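Long-range contacts in peptidase M16 domain protein (Alicyclobacillus acidocaldarius subsp. acidocaldarius DSM 446, PDB 4XEA), which is a putative M16-family metallopeptidase that probably cleaves peptide bonds with a bound metal ion, its metal site holding nickel in this crystal: residues 33-38 against 194-199; 23-28 against 365-370; 44-49 against 182-187. All coordinates share one frame; numbering follows the deposited sequence.

Contact 1 of 3, residues 33-38 against 194-199; sequences AMFATR and MVLVIA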
loop_
_atom_site.group_PDB
_atom_site.type_symbol
_atom_site.label_atom_id
_atom_site.label_comp_id
_atom_site.label_asym_id
_atom_site.label_seq_id
_atom_site.Cartn_x
_atom_site.Cartn_y
_atom_site.Cartn_z
ATOM N N ALA A 33 -8.713 8.786 -12.960
ATOM C CA ALA A 33 -8.602 8.976 -14.406
ATOM C C ALA A 33 -7.139 8.768 -14.826
ATOM O O ALA A 33 -6.233 9.266 -14.156
ATOM C CB ALA A 33 -9.055 10.395 -14.742
HETATM N N MSE A 34 -6.908 8.093 -15.958
HETATM C CA MSE A 34 -5.546 7.890 -16.436
HETATM C C MSE A 34 -5.492 8.088 -17.958
HETATM O O MSE A 34 -6.343 7.546 -18.683
HETATM C CB MSE A 34 -5.057 6.483 -16.061
HETATM C CG MSE A 34 -3.647 6.088 -16.629
HETATM SE SE MSE A 34 -2.925 4.385 -15.974
HETATM C CE MSE A 34 -2.460 4.851 -14.129
ATOM N N PHE A 35 -4.524 8.906 -18.393
ATOM C CA PHE A 35 -4.232 9.179 -19.795
ATOM C C PHE A 35 -2.817 8.618 -20.058
ATOM O O PHE A 35 -1.858 9.092 -19.455
ATOM C CB PHE A 35 -4.280 10.713 -19.998
ATOM C CG PHE A 35 -4.274 11.186 -21.438
ATOM C CD1 PHE A 35 -4.681 10.388 -22.492
ATOM C CD2 PHE A 35 -3.945 12.508 -21.706
ATOM C CE1 PHE A 35 -4.681 10.876 -23.810
ATOM C CE2 PHE A 35 -3.963 13.012 -23.020
ATOM C CZ PHE A 35 -4.320 12.183 -24.062
ATOM N N ALA A 36 -2.695 7.587 -20.894
ATOM C CA ALA A 36 -1.413 6.897 -21.097
ATOM C C ALA A 36 -1.045 6.760 -22.525
ATOM O O ALA A 36 -1.934 6.704 -23.395
ATOM C CB ALA A 36 -1.426 5.528 -20.441
ATOM N N THR A 37 0.269 6.663 -22.759
ATOM C CA THR A 37 0.809 6.502 -24.117
ATOM C C THR A 37 1.538 5.175 -24.251
ATOM O O THR A 37 2.220 4.736 -23.323
ATOM C CB THR A 37 1.752 7.658 -24.515
ATOM O OG1 THR A 37 2.340 7.399 -25.794
ATOM C CG2 THR A 37 2.835 7.811 -23.476
ATOM N N ARG A 38 1.356 4.534 -25.411
ATOM C CA ARG A 38 2.116 3.329 -25.795
ATOM C C ARG A 38 3.562 3.701 -26.206
ATOM O O ARG A 38 3.959 3.606 -27.392
ATOM C CB ARG A 38 1.407 2.618 -26.936
ATOM C CG ARG A 38 1.895 1.226 -27.215
ATOM C CD ARG A 38 1.165 0.575 -28.397
ATOM N NE ARG A 38 -0.291 0.360 -28.238
ATOM C CZ ARG A 38 -1.265 1.158 -28.693
ATOM N NH1 ARG A 38 -0.993 2.321 -29.283
ATOM N NH2 ARG A 38 -2.541 0.794 -28.519
HETATM N N MSE A 194 -2.554 6.693 -27.889
HETATM C CA MSE A 194 -2.899 6.858 -26.468
HETATM C C MSE A 194 -4.277 6.323 -26.083
HETATM O O MSE A 194 -5.063 5.893 -26.942
HETATM C CB MSE A 194 -2.743 8.334 -26.043
HETATM C CG MSE A 194 -1.352 8.892 -26.269
HETATM SE SE MSE A 194 -0.970 10.616 -25.445
HETATM C CE MSE A 194 -1.074 10.185 -23.526
ATOM N N VAL A 195 -4.560 6.354 -24.771
ATOM C CA VAL A 195 -5.794 5.837 -24.222
ATOM C C VAL A 195 -6.133 6.653 -22.975
ATOM O O VAL A 195 -5.227 7.085 -22.253
ATOM C CB VAL A 195 -5.724 4.325 -23.918
ATOM C CG1 VAL A 195 -4.744 3.997 -22.728
ATOM C CG2 VAL A 195 -7.127 3.735 -23.711
ATOM N N LEU A 196 -7.434 6.913 -22.793
ATOM C CA LEU A 196 -7.981 7.638 -21.644
ATOM C C LEU A 196 -9.039 6.761 -20.984
ATOM O O LEU A 196 -10.016 6.357 -21.637
ATOM C CB LEU A 196 -8.622 8.962 -22.090
ATOM C CG LEU A 196 -9.242 9.856 -21.007
ATOM C CD1 LEU A 196 -8.161 10.292 -19.969
ATOM C CD2 LEU A 196 -9.920 11.065 -21.648
ATOM N N VAL A 197 -8.846 6.475 -19.689
ATOM C CA VAL A 197 -9.724 5.553 -18.946
ATOM C C VAL A 197 -10.069 6.215 -17.612
ATOM O O VAL A 197 -9.199 6.755 -16.944
ATOM C CB VAL A 197 -9.082 4.175 -18.754
ATOM C CG1 VAL A 197 -10.014 3.219 -18.072
ATOM C CG2 VAL A 197 -8.659 3.568 -20.152
ATOM N N ILE A 198 -11.356 6.205 -17.275
ATOM C CA ILE A 198 -11.862 6.910 -16.086
ATOM C C ILE A 198 -12.868 6.017 -15.391
ATOM O O ILE A 198 -13.774 5.484 -16.039
ATOM C CB ILE A 198 -12.553 8.216 -16.460
ATOM C CG1 ILE A 198 -11.694 9.020 -17.424
ATOM C CG2 ILE A 198 -12.867 9.088 -15.188
ATOM C CD1 ILE A 198 -12.334 10.332 -17.850
ATOM N N ALA A 199 -12.715 5.857 -14.077
ATOM C CA ALA A 199 -13.678 5.108 -13.266
ATOM C C ALA A 199 -14.013 5.865 -11.984
ATOM O O ALA A 199 -13.159 6.534 -11.380
ATOM C CB ALA A 199 -13.189 3.707 -12.944
#
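A33 and I198 begin the contact as a non-hydrogen-bonded antiparallel pair, A33 CB resting 4.0 Å from I198 CG1. M34 and V197 follow as a hydrogen-bonded pair: M34 N lies 2.8 Å from V197 O, and V197 N returns a bond to M34 O. F35, on the same sheet face as A33, L196 and M194, meets M194 through its ring. Methyl CE of selenomethionine M194 stands over the middle of that ring, 3.6 Å from the F35 centroid and 10° off the normal, a CH-pi contact; the adjoining SE lies obliquely, completing a Met-aromatic arrangement. A bend at the last torsion of M194 (chi3 65°) turns this methyl over the ring. V195 O lies in the ring plane at its edge, 3.4 Å from F35 CD1, while L196 CD1 packs on F35 CB. With an alanine in place of F35, the M194 methyl would probably lose its aromatic platform and be freer to turn. A36 restores the hydrogen-bonded pattern, its N 2.9 Å from V195 O. T37 sets its CB 3.8 Å from M194 CG, and its hydroxyl bonds to F188 O. The axes of 33-37 and 194-199 make 171°, nearly exactly antiparallel, inside the six-stranded mixed sheet: strand 95-101 flanks 31-37, strand 19-24 flanks 194-200, and V371 and V375 of helix 367-379 pack on the face bearing M34, A36 and V197.

Contact 2 of 3, residues 23-28 against 365-370; sequences MPRPAL and DQNAFL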
loop_
_atom_site.group_PDB
_atom_site.type_symbol
_atom_site.label_atom_id
_atom_site.label_comp_id
_atom_site.label_asym_id
_atom_site.label_seq_id
_atom_site.Cartn_x
_atom_site.Cartn_y
_atom_site.Cartn_z
HETATM N N MSE A 23 -16.118 4.324 -16.921
HETATM C CA MSE A 23 -16.807 3.387 -16.033
HETATM C C MSE A 23 -17.471 4.136 -14.864
HETATM O O MSE A 23 -16.954 4.142 -13.743
HETATM C CB MSE A 23 -15.802 2.345 -15.503
HETATM C CG MSE A 23 -15.357 1.340 -16.556
HETATM SE SE MSE A 23 -13.893 0.244 -15.880
HETATM C CE MSE A 23 -12.434 1.474 -16.309
ATOM N N PRO A 24 -18.634 4.769 -15.112
ATOM C CA PRO A 24 -19.294 5.510 -14.040
ATOM C C PRO A 24 -19.816 4.597 -12.918
ATOM O O PRO A 24 -20.408 3.568 -13.193
ATOM C CB PRO A 24 -20.447 6.227 -14.769
ATOM C CG PRO A 24 -20.678 5.436 -16.023
ATOM C CD PRO A 24 -19.342 4.883 -16.401
ATOM N N ARG A 25 -19.552 4.965 -11.661
ATOM C CA ARG A 25 -19.971 4.198 -10.476
ATOM C C ARG A 25 -20.509 5.240 -9.514
ATOM O O ARG A 25 -19.751 5.811 -8.739
ATOM C CB ARG A 25 -18.780 3.423 -9.883
ATOM C CG ARG A 25 -18.010 2.583 -10.920
ATOM C CD ARG A 25 -16.703 2.009 -10.363
ATOM N NE ARG A 25 -16.966 1.004 -9.334
ATOM C CZ ARG A 25 -16.129 0.640 -8.361
ATOM N NH1 ARG A 25 -14.910 1.163 -8.259
ATOM N NH2 ARG A 25 -16.527 -0.268 -7.476
ATOM N N PRO A 26 -21.827 5.513 -9.582
ATOM C CA PRO A 26 -22.410 6.705 -8.937
ATOM C C PRO A 26 -22.365 6.709 -7.415
ATOM O O PRO A 26 -22.449 7.780 -6.801
ATOM C CB PRO A 26 -23.861 6.729 -9.448
ATOM C CG PRO A 26 -24.126 5.382 -10.049
ATOM C CD PRO A 26 -22.782 4.839 -10.487
ATOM N N ALA A 27 -22.225 5.527 -6.817
ATOM C CA ALA A 27 -22.186 5.401 -5.363
ATOM C C ALA A 27 -20.848 5.861 -4.742
ATOM O O ALA A 27 -20.747 5.980 -3.522
ATOM C CB ALA A 27 -22.489 3.946 -4.951
ATOM N N LEU A 28 -19.846 6.135 -5.570
ATOM C CA LEU A 28 -18.498 6.457 -5.089
ATOM C C LEU A 28 -18.182 7.950 -5.110
ATOM O O LEU A 28 -18.640 8.659 -5.990
ATOM C CB LEU A 28 -17.458 5.720 -5.924
ATOM C CG LEU A 28 -17.520 4.202 -5.882
ATOM C CD1 LEU A 28 -16.273 3.687 -6.599
ATOM C CD2 LEU A 28 -17.610 3.675 -4.466
ATOM N N ASP A 365 -13.499 -4.126 -7.548
ATOM C CA ASP A 365 -14.082 -3.069 -6.701
ATOM C C ASP A 365 -13.328 -1.728 -6.713
ATOM O O ASP A 365 -13.884 -0.720 -6.248
ATOM C CB ASP A 365 -14.116 -3.509 -5.237
ATOM C CG ASP A 365 -15.166 -4.553 -4.952
ATOM O OD1 ASP A 365 -15.978 -4.859 -5.847
ATOM O OD2 ASP A 365 -15.195 -5.050 -3.806
ATOM N N GLN A 366 -12.060 -1.715 -7.149
ATOM C CA GLN A 366 -11.188 -0.543 -6.942
ATOM C C GLN A 366 -11.069 0.287 -8.210
ATOM O O GLN A 366 -10.638 -0.237 -9.239
ATOM C CB GLN A 366 -9.761 -0.981 -6.566
ATOM C CG GLN A 366 -9.589 -1.705 -5.212
ATOM C CD GLN A 366 -9.953 -0.820 -4.043
ATOM O OE1 GLN A 366 -9.558 0.350 -4.000
ATOM N NE2 GLN A 366 -10.721 -1.360 -3.088
ATOM N N ASN A 367 -11.390 1.583 -8.144
ATOM C CA ASN A 367 -11.243 2.461 -9.323
ATOM C C ASN A 367 -9.835 2.350 -9.900
ATOM O O ASN A 367 -9.706 2.189 -11.102
ATOM C CB ASN A 367 -11.501 3.923 -9.000
ATOM C CG ASN A 367 -12.965 4.222 -8.747
ATOM O OD1 ASN A 367 -13.859 3.611 -9.338
ATOM N ND2 ASN A 367 -13.211 5.178 -7.878
ATOM N N ALA A 368 -8.812 2.450 -9.050
ATOM C CA ALA A 368 -7.419 2.442 -9.535
ATOM C C ALA A 368 -7.093 1.156 -10.294
ATOM O O ALA A 368 -6.500 1.199 -11.374
ATOM C CB ALA A 368 -6.422 2.648 -8.410
ATOM N N PHE A 369 -7.437 0.004 -9.742
ATOM C CA PHE A 369 -7.216 -1.262 -10.469
ATOM C C PHE A 369 -7.963 -1.320 -11.826
ATOM O O PHE A 369 -7.374 -1.610 -12.900
ATOM C CB PHE A 369 -7.585 -2.452 -9.574
ATOM C CG PHE A 369 -7.444 -3.806 -10.256
ATOM C CD1 PHE A 369 -6.290 -4.575 -10.051
ATOM C CD2 PHE A 369 -8.469 -4.327 -11.031
ATOM C CE1 PHE A 369 -6.153 -5.841 -10.657
ATOM C CE2 PHE A 369 -8.326 -5.590 -11.670
ATOM C CZ PHE A 369 -7.157 -6.342 -11.448
ATOM N N LEU A 370 -9.259 -1.035 -11.814
ATOM C CA LEU A 370 -10.034 -1.044 -13.046
ATOM C C LEU A 370 -9.368 -0.208 -14.137
ATOM O O LEU A 370 -9.273 -0.616 -15.304
ATOM C CB LEU A 370 -11.451 -0.508 -12.794
ATOM C CG LEU A 370 -12.365 -1.407 -12.000
ATOM C CD1 LEU A 370 -13.564 -0.626 -11.433
ATOM C CD2 LEU A 370 -12.801 -2.571 -12.840
#
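R25 reaches across to D365 and N367 with three hydrogen bonds, while L370 and M23 supply most of the apolar contact. The end of the guanidinium faces the backbone carbonyl of D365, NH1 and NH2 of R25 each lying 2.9 Å from D365 O. That oxygen is in the guanidinium plane, yet both nitrogens approach from one face of the carbonyl, above its plane. R25 NH1 also donates to N367 OD1 at 2.9 Å, and the amide plane stands 87° from the guanidinium. A bend in the aliphatic chain (chi3 68°) brings the R25 group to this double target. A methyl lies over each face: L370 CD1, 3.9 Å from R25 NH1, on one, and L28 CD1, offset toward the rim, on the other. The two acceptors and two methyls are likely to limit its rotation. Selenomethionine M23 crosses L370 obliquely, with SE 4.0 Å from L370 CB. The D365 carboxylate is engaged elsewhere, by the backbone nitrogens of H29 and Q30 of the second subunit, so the contact borders the dimer interface. It joins the end of strand 19-24 in the mixed sheet to the start of helix 367-379, with F387 of helix 387-396 packing on L370.

Contact 3 of 3, residues 44-49 against 182-187; sequences RAFRTD and LLCYDT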
loop_
_atom_site.group_PDB
_atom_site.type_symbol
_atom_site.label_atom_id
_atom_site.label_comp_id
_atom_site.label_asym_id
_atom_site.label_seq_id
_atom_site.Cartn_x
_atom_site.Cartn_y
_atom_site.Cartn_z
ATOM N N ARG A 44 13.664 2.315 -27.528
ATOM C CA ARG A 44 14.908 2.991 -27.869
ATOM C C ARG A 44 14.990 3.316 -29.371
ATOM O O ARG A 44 15.528 4.343 -29.755
ATOM C CB ARG A 44 16.084 2.081 -27.488
ATOM C CG ARG A 44 17.451 2.617 -27.818
ATOM C CD ARG A 44 18.535 1.545 -27.622
ATOM N NE ARG A 44 18.778 1.276 -26.214
ATOM C CZ ARG A 44 19.399 0.192 -25.743
ATOM N NH1 ARG A 44 19.783 -0.795 -26.567
ATOM N NH2 ARG A 44 19.593 0.073 -24.428
ATOM N N ALA A 45 14.518 2.408 -30.214
ATOM C CA ALA A 45 14.647 2.593 -31.654
ATOM C C ALA A 45 13.298 2.405 -32.332
ATOM O O ALA A 45 12.445 1.599 -31.888
ATOM C CB ALA A 45 15.685 1.597 -32.240
ATOM N N PHE A 46 13.125 3.126 -33.428
ATOM C CA PHE A 46 11.862 3.138 -34.125
ATOM C C PHE A 46 12.049 3.822 -35.477
ATOM O O PHE A 46 13.023 4.543 -35.703
ATOM C CB PHE A 46 10.759 3.844 -33.326
ATOM C CG PHE A 46 11.097 5.254 -32.922
ATOM C CD1 PHE A 46 11.816 5.505 -31.758
ATOM C CD2 PHE A 46 10.721 6.344 -33.729
ATOM C CE1 PHE A 46 12.147 6.809 -31.404
ATOM C CE2 PHE A 46 11.016 7.639 -33.371
ATOM C CZ PHE A 46 11.741 7.879 -32.193
ATOM N N ARG A 47 11.099 3.560 -36.363
ATOM C CA ARG A 47 11.019 4.219 -37.654
ATOM C C ARG A 47 9.714 4.977 -37.706
ATOM O O ARG A 47 8.658 4.458 -37.290
ATOM C CB ARG A 47 11.014 3.201 -38.789
ATOM C CG ARG A 47 10.948 3.833 -40.201
ATOM C CD ARG A 47 10.306 2.823 -41.195
ATOM N NE ARG A 47 10.351 3.280 -42.570
ATOM C CZ ARG A 47 11.450 3.258 -43.319
ATOM N NH1 ARG A 47 12.597 2.783 -42.821
ATOM N NH2 ARG A 47 11.393 3.701 -44.568
ATOM N N THR A 48 9.774 6.215 -38.192
ATOM C CA THR A 48 8.586 7.040 -38.344
ATOM C C THR A 48 8.890 8.077 -39.428
ATOM O O THR A 48 10.049 8.435 -39.647
ATOM C CB THR A 48 8.176 7.726 -37.031
ATOM O OG1 THR A 48 6.837 8.214 -37.142
ATOM C CG2 THR A 48 9.102 8.891 -36.693
ATOM N N ASP A 49 7.845 8.436 -40.175
ATOM C CA ASP A 49 7.944 9.379 -41.287
ATOM C C ASP A 49 9.144 9.048 -42.149
ATOM O O ASP A 49 9.864 9.921 -42.599
ATOM C CB ASP A 49 7.976 10.831 -40.793
ATOM C CG ASP A 49 7.805 11.846 -41.946
ATOM O OD1 ASP A 49 6.777 11.791 -42.660
ATOM O OD2 ASP A 49 8.714 12.674 -42.170
ATOM N N LEU A 182 11.659 16.323 -28.590
ATOM C CA LEU A 182 10.536 16.833 -29.359
ATOM C C LEU A 182 10.093 15.809 -30.412
ATOM O O LEU A 182 8.889 15.621 -30.638
ATOM C CB LEU A 182 10.874 18.182 -30.022
ATOM C CG LEU A 182 10.909 19.421 -29.113
ATOM C CD1 LEU A 182 11.028 20.690 -29.932
ATOM C CD2 LEU A 182 9.684 19.487 -28.216
ATOM N N LEU A 183 11.053 15.127 -31.015
ATOM C CA LEU A 183 10.739 14.081 -31.992
ATOM C C LEU A 183 9.935 12.975 -31.311
ATOM O O LEU A 183 8.876 12.579 -31.795
ATOM C CB LEU A 183 12.008 13.493 -32.575
ATOM C CG LEU A 183 11.762 12.173 -33.324
ATOM C CD1 LEU A 183 11.075 12.472 -34.672
ATOM C CD2 LEU A 183 13.061 11.456 -33.511
ATOM N N CYS A 184 10.429 12.491 -30.169
ATOM C CA CYS A 184 9.743 11.418 -29.467
ATOM C C CYS A 184 8.388 11.861 -28.990
ATOM O O CYS A 184 7.449 11.094 -29.094
ATOM C CB CYS A 184 10.588 10.849 -28.332
ATOM S SG CYS A 184 12.038 10.081 -28.960
ATOM N N TYR A 185 8.259 13.102 -28.526
ATOM C CA TYR A 185 6.964 13.591 -28.075
ATOM C C TYR A 185 5.988 13.671 -29.263
ATOM O O TYR A 185 4.843 13.242 -29.147
ATOM C CB TYR A 185 7.068 14.972 -27.388
ATOM C CG TYR A 185 5.728 15.543 -26.995
ATOM C CD1 TYR A 185 5.101 16.537 -27.765
ATOM C CD2 TYR A 185 5.079 15.099 -25.855
ATOM C CE1 TYR A 185 3.876 17.030 -27.410
ATOM C CE2 TYR A 185 3.859 15.579 -25.503
ATOM C CZ TYR A 185 3.262 16.541 -26.263
ATOM O OH TYR A 185 2.052 17.009 -25.873
ATOM N N ASP A 186 6.444 14.216 -30.388
ATOM C CA ASP A 186 5.571 14.343 -31.552
ATOM C C ASP A 186 5.182 12.958 -32.076
ATOM O O ASP A 186 4.048 12.759 -32.490
ATOM C CB ASP A 186 6.187 15.222 -32.679
ATOM C CG ASP A 186 6.132 16.723 -32.378
ATOM O OD1 ASP A 186 5.395 17.212 -31.454
ATOM O OD2 ASP A 186 6.842 17.451 -33.118
ATOM N N THR A 187 6.090 11.989 -32.003
ATOM C CA THR A 187 5.833 10.661 -32.541
ATOM C C THR A 187 4.873 9.858 -31.660
ATOM O O THR A 187 3.973 9.191 -32.183
ATOM C CB THR A 187 7.132 9.878 -32.701
ATOM O OG1 THR A 187 8.010 10.592 -33.578
ATOM C CG2 THR A 187 6.898 8.448 -33.256
#
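This is apolar strand-on-helix packing, in which strand 45-48 lies against helix 178-188 without a hydrogen bond between the two segments. The axes of 45-48 and 182-187 approach to 10.8 Å and cross at 64°, a separation bridged by side chains alone. F46 spans much of it. With CG placed between the backbone N and the carbonyl carbon (chi1 56°), its ring reaches out to the helix, and the outermost atom CZ comes 4.0 Å from L183 CD2 and 3.9 Å from C184 SG. The sulfur meets the ring obliquely, its direction 72° off the normal, in a Cys sulfur-aromatic contact. Farther round the ring, F46 CE2 is 4.2 Å from T187 CG2. Two residues on, T48 and T187 meet tip to tip, T48 CG2 lying 3.7 Å from T187 OG1. Neither hydroxyl bonds to the other: T187 OG1 donates to L183 O within its own helix (2.8 Å), where that carbonyl also accepts T187 N, and T48 OG1 pairs with A225 O. Both hydroxyls thus have partners outside this pair, which meets by methyl-to-oxygen contact. F188 continues the helix side, edge-to-face on F46. Strand 45-48 is the middle strand of a small antiparallel sheet between 51-54 and 227-229, while C184 and Y185 also touch helix 59-66, which carries the nickel ligands H61 and H65.

How the contacts relate
Contacts 1 and 2 are close partners, centred about 15 Å apart: strands 19-24 and 194-200 are neighbours in one mixed sheet, and M23 N makes a probable hydrogen bond to I198 O at 2.8 Å. Helix 367-379 also serves both. Contact 3 lies about 20 Å from contact 1 and about 35 Å from contact 2, centre to centre, its strand belonging to a separate small sheet, but chain connections tie it to contact 1, since strand 45-48 follows 31-37 and helix 178-188 precedes 194-200. Along the sequence the contacts are nested, 3 inside 1 inside 2, so contact 2 closes the longest loop, bringing residues 23-28 and 365-370 together at the mixed sheet that holds contact 1.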